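Local atomic coordinates of EF-P arginine 32 rhamnosyl-transferase (Pseudomonas putida KT2440, PDB entry 5NV8), a protein that belongs to the EarP family of rhamnosyltransferases, glycosyltransferases of the GT-B type built from two Rossmann-like domains. Residues D193-A198 and P224-V229; A171-F176 and L274-D279. One frame throughout, in Å; residues are numbered along the deposited sequence.

Contact 1. Residues D193-A198 and P224-V229; sequences DLVPGA and PCHLLV
Pro224 lays its ring against the end of a type II beta turn, Val195 to Ala198, that the Ala198 N to Val195 O bond closes. Pro224 CB packs on Ala198 CB at 3.9 Å, while CG of the same ring lies 3.9 Å from Gly197 O. The Pro224 carbonyl receives a CA-H...O contact from Ala198 CA (3.5 Å), and a water donating to both Gly197 O (2.6 Å) and Pro224 O (2.9 Å) ties the turn to the start of the strand. Cys225 turns its side chain away. His226 next reaches back to the loop, its CG anti to the backbone N (chi1 -161°). Val195 N-H points at His226 ND1, 3.3 Å away and only 6° out of the ring plane, so this nitrogen acts as acceptor. Asp193 O sits at the same ring's edge, 3.2 Å from His226 CE1, and Val195 CG2 crowds ND1. His226 NE2 is hydrogen-bonded to Gln261 OE1, so both ring nitrogens are engaged and the imidazole's rotation is probably fixed. The loop leads from helix 180-189 into strand 199-203 and packs beside strand 225-230, which in the sheet lies between 199-203 and 258-263, with helix 211-220 packing on Cys225 and Leu227.

Contact 2. Residues A171-F176 and L274-D279; sequences ARRDGF and LLWSCD
Trp276 extends its indole from helix 268-277 to lie against helix 169-177, where Arg173 and Phe176 meet different parts of it. Arg173 covers one face with its aliphatic stem: CG stands 3.6 Å from the centroid of the five-membered ring of Trp276, 6° off the ring normal, a CH-pi contact. Having CG anti to its backbone N (chi1 -176°) brings the stem over the indole, and a bend at chi3 then carries the guanidinium away, into a salt bridge with Asp174 (Arg173 NH2 to Asp174 OD2, 3.1 Å) whose hydrogen bonds are weak. Phe176 and Trp276 form an offset edge-to-face pair. The benzo edge of the indole addresses the Phe176 face, with the planes at 60° and the centroids of the two six-membered rings 5.7 Å apart; Phe176 CB comes within 3.7 Å of Trp276 CE3. At the rim of the phenyl ring, in its plane, Ser277 OG lies 3.3 Å from Phe176 CE2, while this hydroxyl is hydrogen-bonded to Arg273 O one turn earlier. Arg172 approaches the far end of the indole obliquely: its carbonyl O is 3.6 Å from Trp276 CZ3, and its NE is bonded to Ser168. No hydrogen bond spans the two segments, although Trp276 O is bound by Gln177 just beyond the first of them. Cohesion here therefore comes from aromatic and aliphatic surfaces, with the charge of Arg173 led off to Asp174 on its own helix and the indole buried against helix 169-177, Ala295 of helix 287-295 also touching it.

The two contacts belong to the same half of the molecule, their centres about 17 Å apart. In chain order the segments run 171-176, 193-198, 224-229 and 274-279, so contact 1 falls entirely between the two halves of contact 2. Both meet at the six-stranded mixed sheet: contact 1 sits at the start of strands 199-203 and 225-230, and residues 274-279 lead into strand 280-284, the other neighbour of 199-203. Leu228 CD1 packs on Leu274 CD1 at 3.7 Å, and Asp279 OD2 accepts a hydrogen bond from Leu200 N. With Trp276 about 12 Å from the bound 2'-deoxy-thymidine-beta-L-rhamnose, contact 2 is packing behind the pocket; contact 1 joins strand ends farther from the chain's centre.

Contact 1. Residues D193-A198 and P224-V229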
loop_
_atom_site.group_PDB
_atom_site.type_symbol
_atom_site.label_atom_id
_atom_site.label_comp_id
_atom_site.label_asym_id
_atom_site.label_seq_id
_atom_site.Cartn_x
_atom_site.Cartn_y
_atom_site.Cartn_z
ATOM N N ASP A 193 3.392 -16.174 15.200
ATOM C CA ASP A 193 4.148 -16.137 16.452
ATOM C C ASP A 193 5.382 -15.276 16.207
ATOM O O ASP A 193 6.377 -15.744 15.648
ATOM C CB ASP A 193 4.522 -17.542 16.914
ATOM C CG ASP A 193 5.021 -17.570 18.348
ATOM O OD1 ASP A 193 5.227 -16.486 18.934
ATOM O OD2 ASP A 193 5.213 -18.679 18.891
ATOM N N LEU A 194 5.309 -14.017 16.632
ATOM C CA LEU A 194 6.375 -13.057 16.372
ATOM C C LEU A 194 7.688 -13.522 16.988
ATOM O O LEU A 194 7.743 -13.887 18.167
ATOM C CB LEU A 194 5.976 -11.686 16.927
ATOM C CG LEU A 194 6.833 -10.445 16.653
ATOM C CD1 LEU A 194 7.896 -10.246 17.731
ATOM C CD2 LEU A 194 7.460 -10.494 15.265
ATOM N N VAL A 195 8.746 -13.519 16.182
ATOM C CA VAL A 195 10.083 -13.862 16.663
ATOM C C VAL A 195 10.563 -12.726 17.559
ATOM O O VAL A 195 10.651 -11.578 17.101
ATOM C CB VAL A 195 11.058 -14.108 15.499
ATOM C CG1 VAL A 195 12.434 -14.479 16.027
ATOM C CG2 VAL A 195 10.532 -15.196 14.579
ATOM N N PRO A 196 10.879 -12.989 18.826
ATOM C CA PRO A 196 11.261 -11.900 19.736
ATOM C C PRO A 196 12.503 -11.170 19.245
ATOM O O PRO A 196 13.491 -11.789 18.843
ATOM C CB PRO A 196 11.514 -12.620 21.066
ATOM C CG PRO A 196 10.783 -13.920 20.949
ATOM C CD PRO A 196 10.859 -14.296 19.503
ATOM N N GLY A 197 12.440 -9.841 19.276
ATOM C CA GLY A 197 13.542 -9.008 18.836
ATOM C C GLY A 197 13.787 -8.982 17.344
ATOM O O GLY A 197 14.826 -8.474 16.913
ATOM N N ALA A 198 12.867 -9.502 16.541
ATOM C CA ALA A 198 13.048 -9.584 15.100
ATOM C C ALA A 198 12.421 -8.389 14.393
ATOM O O ALA A 198 11.391 -7.859 14.816
ATOM C CB ALA A 198 12.443 -10.875 14.545
ATOM N N PRO A 224 17.664 -11.207 13.676
ATOM C CA PRO A 224 16.610 -11.997 13.031
ATOM C C PRO A 224 15.626 -11.130 12.260
ATOM O O PRO A 224 15.432 -9.945 12.541
ATOM C CB PRO A 224 15.921 -12.699 14.206
ATOM C CG PRO A 224 16.212 -11.833 15.386
ATOM C CD PRO A 224 17.582 -11.267 15.146
ATOM N N CYS A 225 14.997 -11.753 11.266
ATOM C CA CYS A 225 13.967 -11.108 10.462
ATOM C C CYS A 225 12.759 -12.028 10.368
ATOM O O CYS A 225 12.907 -13.231 10.122
ATOM C CB CYS A 225 14.483 -10.763 9.060
ATOM S SG CYS A 225 13.210 -10.160 7.914
ATOM N N HIS A 226 11.571 -11.460 10.572
ATOM C CA HIS A 226 10.304 -12.170 10.421
ATOM C C HIS A 226 9.555 -11.543 9.251
ATOM O O HIS A 226 9.097 -10.399 9.342
ATOM C CB HIS A 226 9.481 -12.105 11.706
ATOM C CG HIS A 226 8.413 -13.152 11.793
ATOM N ND1 HIS A 226 7.961 -13.657 12.994
ATOM C CD2 HIS A 226 7.709 -13.791 10.829
ATOM C CE1 HIS A 226 7.027 -14.563 12.765
ATOM N NE2 HIS A 226 6.855 -14.663 11.459
ATOM N N LEU A 227 9.437 -12.291 8.157
ATOM C CA LEU A 227 8.825 -11.804 6.927
ATOM C C LEU A 227 7.425 -12.385 6.783
ATOM O O LEU A 227 7.245 -13.607 6.829
ATOM C CB LEU A 227 9.684 -12.174 5.715
ATOM C CG LEU A 227 9.244 -11.707 4.325
ATOM C CD1 LEU A 227 9.503 -10.224 4.141
ATOM C CD2 LEU A 227 9.952 -12.506 3.239
ATOM N N LEU A 228 6.440 -11.510 6.611
ATOM C CA LEU A 228 5.046 -11.904 6.440
ATOM C C LEU A 228 4.658 -11.701 4.984
ATOM O O LEU A 228 4.783 -10.595 4.451
ATOM C CB LEU A 228 4.137 -11.102 7.372
ATOM C CG LEU A 228 4.446 -11.268 8.865
ATOM C CD1 LEU A 228 3.525 -10.410 9.727
ATOM C CD2 LEU A 228 4.391 -12.719 9.292
ATOM N N VAL A 229 4.186 -12.769 4.345
ATOM C CA VAL A 229 3.961 -12.803 2.910
ATOM C C VAL A 229 2.519 -13.236 2.657
ATOM O O VAL A 229 2.173 -14.404 2.774
ATOM C CB VAL A 229 4.952 -13.762 2.214
ATOM C CG1 VAL A 229 4.607 -13.906 0.744
ATOM C CG2 VAL A 229 6.381 -13.271 2.395
HETATM O O HOH W 1 16.272 -8.350 14.809
#

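Contact 2. Residues A171-F176 and L274-D279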
loop_
_atom_site.group_PDB
_atom_site.type_symbol
_atom_site.label_atom_id
_atom_site.label_comp_id
_atom_site.label_asym_id
_atom_site.label_seq_id
_atom_site.Cartn_x
_atom_site.Cartn_y
_atom_site.Cartn_z
ATOM N N ALA A 171 -6.011 8.586 13.105
ATOM C CA ALA A 171 -6.345 8.384 14.512
ATOM C C ALA A 171 -6.446 6.902 14.851
ATOM O O ALA A 171 -5.971 6.470 15.908
ATOM C CB ALA A 171 -7.650 9.106 14.854
ATOM N N ARG A 172 -7.064 6.108 13.971
ATOM C CA ARG A 172 -7.131 4.666 14.198
ATOM C C ARG A 172 -5.752 4.025 14.130
ATOM O O ARG A 172 -5.515 2.999 14.779
ATOM C CB ARG A 172 -8.067 4.011 13.180
ATOM C CG ARG A 172 -9.546 4.275 13.423
ATOM C CD ARG A 172 -10.422 3.493 12.455
ATOM N NE ARG A 172 -10.602 4.196 11.188
ATOM C CZ ARG A 172 -10.001 3.852 10.052
ATOM N NH1 ARG A 172 -9.180 2.810 10.024
ATOM N NH2 ARG A 172 -10.221 4.550 8.942
ATOM N N ARG A 173 -4.836 4.610 13.354
ATOM C CA ARG A 173 -3.473 4.094 13.289
ATOM C C ARG A 173 -2.748 4.297 14.614
ATOM O O ARG A 173 -2.114 3.371 15.135
ATOM C CB ARG A 173 -2.714 4.775 12.149
ATOM C CG ARG A 173 -1.307 4.242 11.920
ATOM C CD ARG A 173 -0.455 5.248 11.160
ATOM N NE ARG A 173 -0.496 6.571 11.773
ATOM C CZ ARG A 173 0.280 7.592 11.417
ATOM N NH1 ARG A 173 1.164 7.453 10.438
ATOM N NH2 ARG A 173 0.169 8.759 12.039
ATOM N N ASP A 174 -2.844 5.501 15.179
ATOM C CA ASP A 174 -2.116 5.822 16.402
ATOM C C ASP A 174 -2.598 4.982 17.580
ATOM O O ASP A 174 -1.784 4.493 18.372
ATOM C CB ASP A 174 -2.259 7.312 16.706
ATOM C CG ASP A 174 -1.579 8.179 15.669
ATOM O OD1 ASP A 174 -1.670 9.421 15.772
ATOM O OD2 ASP A 174 -0.946 7.613 14.752
ATOM N N GLY A 175 -3.914 4.806 17.714
ATOM C CA GLY A 175 -4.435 3.991 18.799
ATOM C C GLY A 175 -4.028 2.533 18.695
ATOM O O GLY A 175 -3.849 1.861 19.712
ATOM N N PHE A 176 -3.876 2.029 17.470
ATOM C CA PHE A 176 -3.442 0.647 17.285
ATOM C C PHE A 176 -1.973 0.480 17.653
ATOM O O PHE A 176 -1.607 -0.447 18.385
ATOM C CB PHE A 176 -3.692 0.215 15.838
ATOM C CG PHE A 176 -3.261 -1.193 15.539
ATOM C CD1 PHE A 176 -4.133 -2.251 15.720
ATOM C CD2 PHE A 176 -1.984 -1.456 15.072
ATOM C CE1 PHE A 176 -3.739 -3.546 15.442
ATOM C CE2 PHE A 176 -1.584 -2.746 14.797
ATOM C CZ PHE A 176 -2.464 -3.793 14.979
ATOM N N LEU A 274 -1.925 -4.960 9.332
ATOM C CA LEU A 274 -0.644 -5.557 8.967
ATOM C C LEU A 274 0.415 -4.485 8.745
ATOM O O LEU A 274 1.509 -4.551 9.318
ATOM C CB LEU A 274 -0.806 -6.420 7.715
ATOM C CG LEU A 274 0.375 -7.330 7.362
ATOM C CD1 LEU A 274 0.763 -8.199 8.548
ATOM C CD2 LEU A 274 0.052 -8.187 6.152
ATOM N N LEU A 275 0.102 -3.482 7.918
ATOM C CA LEU A 275 1.063 -2.417 7.642
ATOM C C LEU A 275 1.468 -1.692 8.920
ATOM O O LEU A 275 2.653 -1.410 9.133
ATOM C CB LEU A 275 0.479 -1.428 6.633
ATOM C CG LEU A 275 0.163 -1.950 5.228
ATOM C CD1 LEU A 275 -0.512 -0.866 4.399
ATOM C CD2 LEU A 275 1.424 -2.452 4.534
ATOM N N TRP A 276 0.497 -1.388 9.787
ATOM C CA TRP A 276 0.790 -0.699 11.038
ATOM C C TRP A 276 1.647 -1.537 11.980
ATOM O O TRP A 276 2.289 -0.977 12.875
ATOM C CB TRP A 276 -0.513 -0.307 11.744
ATOM C CG TRP A 276 -1.455 0.503 10.901
ATOM C CD1 TRP A 276 -1.152 1.195 9.762
ATOM C CD2 TRP A 276 -2.858 0.705 11.130
ATOM N NE1 TRP A 276 -2.276 1.815 9.271
ATOM C CE2 TRP A 276 -3.336 1.528 10.090
ATOM C CE3 TRP A 276 -3.754 0.269 12.112
ATOM C CZ2 TRP A 276 -4.669 1.926 10.007
ATOM C CZ3 TRP A 276 -5.078 0.666 12.027
ATOM C CH2 TRP A 276 -5.522 1.487 10.982
ATOM N N SER A 277 1.678 -2.859 11.798
ATOM C CA SER A 277 2.347 -3.750 12.738
ATOM C C SER A 277 3.822 -3.966 12.425
ATOM O O SER A 277 4.606 -4.225 13.346
ATOM C CB SER A 277 1.627 -5.100 12.771
ATOM O OG SER A 277 0.422 -5.011 13.518
ATOM N N CYS A 278 4.219 -3.855 11.163
ATOM C CA CYS A 278 5.567 -4.181 10.724
ATOM C C CYS A 278 6.462 -2.941 10.729
ATOM O O CYS A 278 5.995 -1.805 10.627
ATOM C CB CYS A 278 5.532 -4.788 9.317
ATOM S SG CYS A 278 4.397 -6.156 9.103
ATOM N N ASP A 279 7.770 -3.179 10.834
ATOM C CA ASP A 279 8.746 -2.097 10.816
ATOM C C ASP A 279 9.164 -1.699 9.406
ATOM O O ASP A 279 9.824 -0.666 9.241
ATOM C CB ASP A 279 9.982 -2.491 11.631
ATOM C CG ASP A 279 9.624 -3.002 13.012
ATOM O OD1 ASP A 279 8.993 -2.247 13.783
ATOM O OD2 ASP A 279 9.958 -4.166 13.319
#